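Local structure of Ketoacyl_synth_N domain-containing protein (Photorhabdus luminescens subsp. laumondii, 6SMO) at residues V6-G11 with R236-L241. The protein probably acts as a 3-oxoacyl-[acyl-carrier-protein] synthase-like member of the thiolase superfamily, and binds a pentaoxododecanal polyketide chain. Residues are numbered along the deposited sequence; the frame is centred on the assembly and turned at random.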
ATOM      1  N   VAL C   6     -21.346   0.026 -12.652  1.00 40.22           N
ATOM      2  CA  VAL C   6     -22.610  -0.025 -11.855  1.00 40.21           C
ATOM      3  C   VAL C   6     -22.340  -0.717 -10.514  1.00 39.70           C
ATOM      4  O   VAL C   6     -21.484  -1.623 -10.471  1.00 39.58           O
ATOM      5  CB  VAL C   6     -23.742  -0.727 -12.632  1.00 40.48           C
ATOM      6  CG1 VAL C   6     -24.262   0.138 -13.770  1.00 40.74           C
ATOM      7  CG2 VAL C   6     -23.331  -2.098 -13.147  1.00 40.70           C
ATOM      8  N   VAL C   7     -23.057  -0.295  -9.467  1.00 39.49           N
ATOM      9  CA  VAL C   7     -23.019  -0.891  -8.096  1.00 39.58           C
ATOM     10  C   VAL C   7     -24.085  -1.991  -8.036  1.00 39.85           C
ATOM     11  O   VAL C   7     -25.265  -1.673  -8.286  1.00 40.58           O
ATOM     12  CB  VAL C   7     -23.254   0.177  -7.009  1.00 39.63           C
ATOM     13  CG1 VAL C   7     -23.095  -0.394  -5.606  1.00 39.58           C
ATOM     14  CG2 VAL C   7     -22.354   1.390  -7.192  1.00 39.37           C
ATOM     15  N   THR C   8     -23.685  -3.230  -7.729  1.00 39.51           N
ATOM     16  CA  THR C   8     -24.568  -4.430  -7.693  1.00 39.91           C
ATOM     17  C   THR C   8     -24.783  -4.914  -6.252  1.00 40.02           C
ATOM     18  O   THR C   8     -25.838  -5.531  -6.003  1.00 41.03           O
ATOM     19  CB  THR C   8     -24.012  -5.548  -8.583  1.00 39.69           C
ATOM     20  OG1 THR C   8     -22.625  -5.719  -8.287  1.00 38.60           O
ATOM     21  CG2 THR C   8     -24.194  -5.258 -10.057  1.00 40.04           C
ATOM     22  N   GLY C   9     -23.835  -4.656  -5.345  1.00 39.54           N
ATOM     23  CA  GLY C   9     -23.920  -5.062  -3.928  1.00 39.60           C
ATOM     24  C   GLY C   9     -23.182  -4.097  -3.015  1.00 39.53           C
ATOM     25  O   GLY C   9     -22.178  -3.510  -3.464  1.00 39.05           O
ATOM     26  N   VAL C  10     -23.668  -3.939  -1.779  1.00 39.87           N
ATOM     27  CA  VAL C  10     -23.069  -3.053  -0.737  1.00 40.15           C
ATOM     28  C   VAL C  10     -23.128  -3.765   0.621  1.00 40.33           C
ATOM     29  O   VAL C  10     -24.125  -4.464   0.885  1.00 40.73           O
ATOM     30  CB  VAL C  10     -23.768  -1.680  -0.678  1.00 40.47           C
ATOM     31  CG1 VAL C  10     -23.469  -0.843  -1.911  1.00 40.41           C
ATOM     32  CG2 VAL C  10     -25.271  -1.803  -0.466  1.00 41.12           C
ATOM     33  N   GLY C  11     -22.083  -3.587   1.433  1.00 40.36           N
ATOM     34  CA  GLY C  11     -21.986  -4.089   2.816  1.00 40.84           C
ATOM     35  C   GLY C  11     -21.198  -3.125   3.683  1.00 41.06           C
ATOM     36  O   GLY C  11     -20.199  -2.569   3.185  1.00 40.66           O
ATOM     37  N   ARG C 236     -25.649 -11.603 -16.214  1.00 51.06           N
ATOM     38  CA  ARG C 236     -26.016 -12.559 -15.130  1.00 50.05           C
ATOM     39  C   ARG C 236     -27.382 -12.198 -14.523  1.00 50.08           C
ATOM     40  O   ARG C 236     -27.840 -12.954 -13.643  1.00 49.66           O
ATOM     41  CB  ARG C 236     -24.923 -12.597 -14.054  1.00 48.80           C
ATOM     42  CG  ARG C 236     -24.838 -11.359 -13.171  1.00 47.61           C
ATOM     43  CD  ARG C 236     -23.560 -11.351 -12.351  1.00 46.77           C
ATOM     44  NE  ARG C 236     -23.478 -10.226 -11.425  1.00 45.65           N
ATOM     45  CZ  ARG C 236     -24.057 -10.170 -10.226  1.00 44.97           C
ATOM     46  NH1 ARG C 236     -24.793 -11.177  -9.782  1.00 45.31           N
ATOM     47  NH2 ARG C 236     -23.905  -9.094  -9.474  1.00 43.79           N
ATOM     48  N   GLY C 237     -28.003 -11.098 -14.966  1.00 50.28           N
ATOM     49  CA  GLY C 237     -29.334 -10.652 -14.507  1.00 50.75           C
ATOM     50  C   GLY C 237     -29.293 -10.163 -13.069  1.00 50.55           C
ATOM     51  O   GLY C 237     -30.107 -10.644 -12.255  1.00 51.21           O
ATOM     52  N   ALA C 238     -28.380  -9.234 -12.774  1.00 49.67           N
ATOM     53  CA  ALA C 238     -28.087  -8.711 -11.419  1.00 49.11           C
ATOM     54  C   ALA C 238     -29.072  -7.595 -11.054  1.00 48.76           C
ATOM     55  O   ALA C 238     -29.516  -6.868 -11.966  1.00 48.11           O
ATOM     56  CB  ALA C 238     -26.663  -8.217 -11.362  1.00 48.86           C
ATOM     57  N   SER C 239     -29.389  -7.469  -9.761  1.00 48.54           N
ATOM     58  CA  SER C 239     -30.173  -6.351  -9.174  1.00 48.48           C
ATOM     59  C   SER C 239     -29.261  -5.126  -9.034  1.00 47.57           C
ATOM     60  O   SER C 239     -28.611  -4.988  -7.979  1.00 47.26           O
ATOM     61  CB  SER C 239     -30.780  -6.745  -7.852  1.00 49.04           C
ATOM     62  OG  SER C 239     -31.667  -7.842  -8.011  1.00 50.75           O
ATOM     63  N   ILE C 240     -29.212  -4.283 -10.072  1.00 47.21           N
ATOM     64  CA  ILE C 240     -28.336  -3.074 -10.147  1.00 46.26           C
ATOM     65  C   ILE C 240     -28.918  -2.000  -9.220  1.00 45.23           C
ATOM     66  O   ILE C 240     -30.059  -1.564  -9.468  1.00 45.05           O
ATOM     67  CB  ILE C 240     -28.208  -2.566 -11.600  1.00 46.68           C
ATOM     68  CG1 ILE C 240     -27.681  -3.648 -12.548  1.00 47.26           C
ATOM     69  CG2 ILE C 240     -27.345  -1.314 -11.658  1.00 46.44           C
ATOM     70  CD1 ILE C 240     -28.034  -3.415 -13.999  1.00 47.76           C
ATOM     71  N   LEU C 241     -28.160  -1.593  -8.196  1.00 44.18           N
ATOM     72  CA  LEU C 241     -28.565  -0.542  -7.223  1.00 44.10           C
ATOM     73  C   LEU C 241     -28.555   0.825  -7.918  1.00 43.39           C
ATOM     74  O   LEU C 241     -29.594   1.514  -7.886  1.00 43.53           O
ATOM     75  CB  LEU C 241     -27.617  -0.545  -6.018  1.00 44.00           C
ATOM     76  CG  LEU C 241     -27.968  -1.529  -4.904  1.00 44.77           C
ATOM     77  CD1 LEU C 241     -27.720  -2.963  -5.344  1.00 44.99           C
ATOM     78  CD2 LEU C 241     -27.179  -1.217  -3.642  1.00 44.89           C
TER
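A single backbone hydrogen bond joins segment 6-11 of strand 5-13 to loop 236-241: Leu-241 N donates to Val-7 O over 2.9 Å, with an N-H...O angle of 142°. End to end the loop crosses the strand at 72°, but Leu-241 begins the pairing that Cys-242 continues with Val-7.

Apolar contacts flank the bond. Leu-241 CD2 meets Val-10 CG2 at 3.8 Å, while its CD1 lies against the Thr-8 carbonyl. Ile-240 CG2 reaches Val-6 CB, also at 3.8 Å; a chi1 of -57° sets CG1 near the backbone N and turns CG2 toward Val-6.

In the thiolase-type fold of ketoacyl synthases, strand 5-13 lies between antiparallel neighbours 218-229 and 242-251; this loop leads from helix 230-235 into the second. Gly-237, with positive phi, is the C' residue of the Schellman motif ending the helix (Ala-238 N to Ala-233 O, Gly-237 N to Leu-234 O).

The Arg-236 guanidinium points an edge at Thr-8, its NH2 in van der Waals contact with CB (3.7 Å), and the Ala-238 methyl covers one face. The polar link runs through Glu-228 OE2, salt-bridged to Arg-236 NH2 and hydrogen-bonded to Thr-8 OG1; Ser-84 O also accepts from Arg-236 NH1, and Val-226 O from Thr-8 OG1.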